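Side-chain contacts in putative histidinol-phosphate aminotransferase (Erwinia carotovora atroseptica, PDB 3LY1), which probably works as a pyridoxal-phosphate-dependent transaminase, a putative histidinol-phosphate aminotransferase of the class-II family: residues A225-H228 with P229-A233; H309-A313 with G314-G318. All blocks are in the same frame, centred on the assembly; numbering follows the deposited sequence.

In the fold
Contact 1 comes first along the chain and contact 2 follows, with no overlap. Their centres are about 42 Å apart and their nearest atoms about 27 Å apart, on opposite sides of the chain's centre. Contact 1 runs from strand 223-226 of the seven-stranded mixed sheet into helix 229-235. This sheet belongs to the large pyridoxal-phosphate-binding domain of the aminotransferase fold. Contact 2 runs from helix 303-312 into strand 315-316, which pairs with strand 19-20 in a small parallel sheet. Contact 1 is the strand-to-helix turn at a helix start; contact 2 is the helix-to-strand turn at a helix end. Contact 1 lies nearer the cofactor, and contact 2 is away from the annotated sites.

Contact 1. Residues A225-H228 with P229-A233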
ATOM      1  N   ALA A 225     -10.410  -4.423   6.055  1.00 14.23           N
ATOM      2  CA  ALA A 225     -11.873  -4.379   5.945  1.00 13.93           C
ATOM      3  C   ALA A 225     -12.471  -5.718   6.428  1.00 14.16           C
ATOM      4  O   ALA A 225     -11.867  -6.804   6.265  1.00 14.85           O
ATOM      5  CB  ALA A 225     -12.316  -4.049   4.529  1.00 12.87           C
ATOM      6  N   VAL A 226     -13.648  -5.633   7.031  1.00 14.60           N
ATOM      7  CA  VAL A 226     -14.469  -6.786   7.383  1.00 13.70           C
ATOM      8  C   VAL A 226     -15.811  -6.658   6.667  1.00 13.91           C
ATOM      9  O   VAL A 226     -16.451  -5.581   6.689  1.00 13.15           O
ATOM     10  CB  VAL A 226     -14.654  -6.916   8.898  1.00 14.63           C
ATOM     11  CG1 VAL A 226     -15.255  -8.310   9.238  1.00 13.33           C
ATOM     12  CG2 VAL A 226     -13.323  -6.629   9.657  1.00 12.95           C
ATOM     13  N   ALA A 227     -16.219  -7.699   5.937  1.00 13.24           N
ATOM     14  CA  ALA A 227     -17.501  -7.650   5.239  1.00 12.70           C
ATOM     15  C   ALA A 227     -17.924  -9.051   4.817  1.00 13.34           C
ATOM     16  O   ALA A 227     -17.169 -10.006   4.976  1.00 13.17           O
ATOM     17  CB  ALA A 227     -17.403  -6.727   4.026  1.00 11.55           C
ATOM     18  N   HIS A 228     -19.114  -9.172   4.227  1.00 13.70           N
ATOM     19  CA  HIS A 228     -19.528 -10.455   3.656  1.00 13.61           C
ATOM     20  C   HIS A 228     -18.485 -10.822   2.587  1.00 13.29           C
ATOM     21  O   HIS A 228     -17.917  -9.934   1.964  1.00 13.43           O
ATOM     22  CB  HIS A 228     -20.927 -10.327   3.041  1.00 13.80           C
ATOM     23  CG  HIS A 228     -21.520 -11.630   2.577  1.00 14.46           C
ATOM     24  ND1 HIS A 228     -21.459 -12.055   1.263  1.00 16.18           N
ATOM     25  CD2 HIS A 228     -22.249 -12.557   3.241  1.00 15.16           C
ATOM     26  CE1 HIS A 228     -22.087 -13.215   1.152  1.00 16.27           C
ATOM     27  NE2 HIS A 228     -22.568 -13.547   2.341  1.00 15.61           N
ATOM     28  N   PRO A 229     -18.227 -12.122   2.364  1.00 13.38           N
ATOM     29  CA  PRO A 229     -17.233 -12.434   1.341  1.00 13.16           C
ATOM     30  C   PRO A 229     -17.484 -11.882  -0.052  1.00 14.04           C
ATOM     31  O   PRO A 229     -16.520 -11.592  -0.720  1.00 14.78           O
ATOM     32  CB  PRO A 229     -17.238 -13.952   1.305  1.00 14.30           C
ATOM     33  CG  PRO A 229     -17.538 -14.324   2.674  1.00 13.36           C
ATOM     34  CD  PRO A 229     -18.621 -13.333   3.114  1.00 13.31           C
ATOM     35  N   THR A 230     -18.741 -11.735  -0.478  1.00 13.82           N
ATOM     36  CA  THR A 230     -19.044 -11.195  -1.793  1.00 15.20           C
ATOM     37  C   THR A 230     -18.544  -9.732  -1.907  1.00 14.31           C
ATOM     38  O   THR A 230     -18.031  -9.322  -2.949  1.00 15.66           O
ATOM     39  CB  THR A 230     -20.550 -11.330  -2.143  1.00 14.89           C
ATOM     40  OG1 THR A 230     -21.340 -10.620  -1.167  1.00 19.52           O
ATOM     41  CG2 THR A 230     -20.953 -12.812  -2.172  1.00 15.28           C
ATOM     42  N   VAL A 231     -18.635  -8.987  -0.815  1.00 13.73           N
ATOM     43  CA  VAL A 231     -18.223  -7.584  -0.769  1.00 13.10           C
ATOM     44  C   VAL A 231     -16.699  -7.476  -0.704  1.00 13.60           C
ATOM     45  O   VAL A 231     -16.096  -6.652  -1.387  1.00 13.07           O
ATOM     46  CB  VAL A 231     -18.860  -6.890   0.446  1.00 14.64           C
ATOM     47  CG1 VAL A 231     -18.331  -5.452   0.640  1.00 11.10           C
ATOM     48  CG2 VAL A 231     -20.438  -6.955   0.315  1.00 11.37           C
ATOM     49  N   ILE A 232     -16.066  -8.293   0.128  1.00 13.09           N
ATOM     50  CA  ILE A 232     -14.616  -8.340   0.149  1.00 13.29           C
ATOM     51  C   ILE A 232     -14.033  -8.700  -1.248  1.00 13.85           C
ATOM     52  O   ILE A 232     -13.050  -8.101  -1.690  1.00 13.24           O
ATOM     53  CB  ILE A 232     -14.117  -9.349   1.185  1.00 12.40           C
ATOM     54  CG1 ILE A 232     -14.453  -8.883   2.606  1.00 14.37           C
ATOM     55  CG2 ILE A 232     -12.623  -9.631   0.988  1.00 13.86           C
ATOM     56  CD1 ILE A 232     -13.791  -7.548   3.027  1.00 13.28           C
ATOM     57  N   ALA A 233     -14.652  -9.658  -1.938  1.00 14.51           N
ATOM     58  CA  ALA A 233     -14.189 -10.064  -3.255  1.00 14.15           C
ATOM     59  C   ALA A 233     -14.225  -8.866  -4.205  1.00 15.02           C
ATOM     60  O   ALA A 233     -13.283  -8.670  -4.976  1.00 15.11           O
ATOM     61  CB  ALA A 233     -15.009 -11.242  -3.792  1.00 14.53           C
TER
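Strand 223-226 turns through Ala227 and His228 into helix 229-235, and the CA atoms of Ala227 and Ile232 come within 5.9 Å. His228 is the N-cap of this helix. Its side chain caps the first turn: Thr230 N donates to His228 ND1 over 3.2 Å, tilted 33° out of the ring plane. Thr230 OG1 also bonds to His228 ND1, at 2.8 Å and near the ring plane. One ring nitrogen is thus held by both the backbone and the side chain of Thr230. The imidazole reaches them because CG lies anti to the backbone N (chi1 -173°). Pro229 CD sits over one face of the ring, 3.6 Å from its centroid, in a CH-pi contact. The backbone oxygen of His228 opens the helical bonding. It takes a nearly straight bond from Ile232 N and a weak one from Val231 N. Beneath the cap, small and branched apolar groups fill the angle between strand and helix. Ala227 CB meets Val231 CG1 at 3.7 Å. Leu72 of the neighbouring strand 71-74 also touches Ile232, and Ile206 of strand 205-210 touches Val231. The helix starts against the large-domain sheet. The side chain of Ala225, on the strand, is about 11 Å from the bound pyridoxal phosphate. Ile232 CD1 lies 3.8 Å from Ala227 CB and 4.1 Å from Ala225 CB.

Contact 2. Residues H309-A313 with G314-G318; sequences HMADA and GVLIG
Helix 303-312 is closed by a Schellman motif, with Gly314 the first residue to leave helical backbone angles, and the chain turns back into strand 315-316, with the CA atoms of Ala311 and Val315 4.9 Å apart. Gly314 has a positive phi of 84°. Two backbone bonds close the turn. Val315 N donates to Met310 O at 2.8 Å, and Gly314 N donates to Ala311 O at 3.0 Å. Both donors lie above the plane of the carbonyl they bind. Met310, present as selenomethionine, carries much of the side-chain contact. Its chain bends at chi2 (-70°), which lays the selenium beside Val315. The two side chains run side by side and point the same way. Met310 SE is 3.9 Å from Val315 CB and 4.0 Å from Val315 CG2. Helix 335-350 packs against this pair, through Thr344 and Met345 on Met310 and Trp340 on Val315. Both ends of the turn thus touch the same neighbouring helix. Further along the chain, Met310 CB makes a looser contact with Ile317 CG2, at 4.4 Å. Leu316 shares backbone hydrogen bonds with Ile19 and Ile21, pairing its strand with strand 19-20. Leu316 brings its CD2 methyl to 4.2 Å from Ala311 CB.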
ATOM      1  N   HIS A 309       0.526  30.766  16.966  1.00 19.05           N
ATOM      2  CA  HIS A 309       1.128  30.976  18.286  1.00 18.58           C
ATOM      3  C   HIS A 309       1.584  29.667  18.944  1.00 18.07           C
ATOM      4  O   HIS A 309       2.659  29.588  19.540  1.00 17.29           O
ATOM      5  CB  HIS A 309       0.210  31.785  19.207  1.00 19.37           C
ATOM      6  CG  HIS A 309       0.010  33.209  18.761  1.00 20.15           C
ATOM      7  ND1 HIS A 309      -1.235  33.788  18.640  1.00 19.98           N
ATOM      8  CD2 HIS A 309       0.900  34.158  18.383  1.00 23.83           C
ATOM      9  CE1 HIS A 309      -1.106  35.030  18.199  1.00 23.64           C
ATOM     10  NE2 HIS A 309       0.180  35.279  18.035  1.00 25.22           N
HETATM   11  N   MSE A 310       0.778  28.627  18.799  1.00 17.92           N
HETATM   12  CA  MSE A 310       1.158  27.308  19.294  1.00 17.51           C
HETATM   13  C   MSE A 310       2.376  26.748  18.516  1.00 17.15           C
HETATM   14  O   MSE A 310       3.300  26.225  19.135  1.00 15.56           O
HETATM   15  CB  MSE A 310      -0.048  26.355  19.263  1.00 17.34           C
HETATM   16  CG  MSE A 310      -0.979  26.503  20.507  1.00 19.23           C
HETATM   17 SE   MSE A 310      -0.051  25.815  22.093  0.75 18.70          SE
HETATM   18  CE  MSE A 310      -1.287  26.377  23.487  1.00 21.29           C
ATOM     19  N   ALA A 311       2.405  26.884  17.180  1.00 16.62           N
ATOM     20  CA  ALA A 311       3.591  26.443  16.400  1.00 17.51           C
ATOM     21  C   ALA A 311       4.848  27.137  16.911  1.00 18.07           C
ATOM     22  O   ALA A 311       5.897  26.496  17.045  1.00 17.58           O
ATOM     23  CB  ALA A 311       3.440  26.696  14.890  1.00 17.17           C
ATOM     24  N   ASP A 312       4.729  28.434  17.198  1.00 19.14           N
ATOM     25  CA  ASP A 312       5.867  29.245  17.656  1.00 20.00           C
ATOM     26  C   ASP A 312       6.331  28.831  19.050  1.00 19.84           C
ATOM     27  O   ASP A 312       7.494  29.025  19.377  1.00 21.03           O
ATOM     28  CB  ASP A 312       5.541  30.752  17.649  1.00 20.61           C
ATOM     29  CG  ASP A 312       5.384  31.333  16.230  1.00 23.48           C
ATOM     30  OD1 ASP A 312       5.809  30.680  15.232  1.00 26.16           O
ATOM     31  OD2 ASP A 312       4.809  32.452  16.122  1.00 26.95           O
ATOM     32  N   ALA A 313       5.421  28.305  19.867  1.00 19.18           N
ATOM     33  CA  ALA A 313       5.754  27.763  21.178  1.00 19.03           C
ATOM     34  C   ALA A 313       6.179  26.290  21.113  1.00 19.43           C
ATOM     35  O   ALA A 313       6.395  25.679  22.166  1.00 20.11           O
ATOM     36  CB  ALA A 313       4.594  27.902  22.114  1.00 18.98           C
ATOM     37  N   GLY A 314       6.266  25.727  19.897  1.00 18.40           N
ATOM     38  CA  GLY A 314       6.704  24.356  19.685  1.00 18.04           C
ATOM     39  C   GLY A 314       5.612  23.314  19.843  1.00 17.69           C
ATOM     40  O   GLY A 314       5.882  22.187  20.265  1.00 17.63           O
ATOM     41  N   VAL A 315       4.375  23.678  19.514  1.00 15.76           N
ATOM     42  CA  VAL A 315       3.253  22.732  19.571  1.00 15.37           C
ATOM     43  C   VAL A 315       2.506  22.763  18.249  1.00 15.89           C
ATOM     44  O   VAL A 315       2.014  23.819  17.832  1.00 16.40           O
ATOM     45  CB  VAL A 315       2.277  23.079  20.706  1.00 15.78           C
ATOM     46  CG1 VAL A 315       1.177  22.049  20.792  1.00 14.95           C
ATOM     47  CG2 VAL A 315       3.014  23.203  22.070  1.00 12.92           C
ATOM     48  N   LEU A 316       2.418  21.610  17.581  1.00 16.37           N
ATOM     49  CA  LEU A 316       1.713  21.507  16.309  1.00 16.74           C
ATOM     50  C   LEU A 316       0.349  20.879  16.537  1.00 16.75           C
ATOM     51  O   LEU A 316       0.242  19.698  16.902  1.00 15.70           O
ATOM     52  CB  LEU A 316       2.518  20.677  15.293  1.00 17.63           C
ATOM     53  CG  LEU A 316       3.945  21.141  14.973  1.00 17.22           C
ATOM     54  CD1 LEU A 316       4.566  20.233  13.875  1.00 18.35           C
ATOM     55  CD2 LEU A 316       3.963  22.581  14.543  1.00 19.43           C
ATOM     56  N   ILE A 317      -0.699  21.679  16.328  1.00 16.72           N
ATOM     57  CA  ILE A 317      -2.082  21.235  16.528  1.00 16.99           C
ATOM     58  C   ILE A 317      -2.749  20.944  15.179  1.00 17.70           C
ATOM     59  O   ILE A 317      -2.142  21.150  14.116  1.00 18.64           O
ATOM     60  CB  ILE A 317      -2.906  22.285  17.371  1.00 16.71           C
ATOM     61  CG1 ILE A 317      -3.136  23.594  16.613  1.00 17.57           C
ATOM     62  CG2 ILE A 317      -2.213  22.566  18.725  1.00 13.57           C
ATOM     63  CD1 ILE A 317      -4.096  24.585  17.328  1.00 16.30           C
ATOM     64  N   GLY A 318      -3.998  20.505  15.201  1.00 17.57           N
ATOM     65  CA  GLY A 318      -4.710  20.240  13.955  1.00 17.91           C
ATOM     66  C   GLY A 318      -4.895  21.376  12.967  1.00 19.35           C
ATOM     67  O   GLY A 318      -4.956  22.561  13.332  1.00 19.97           O
TER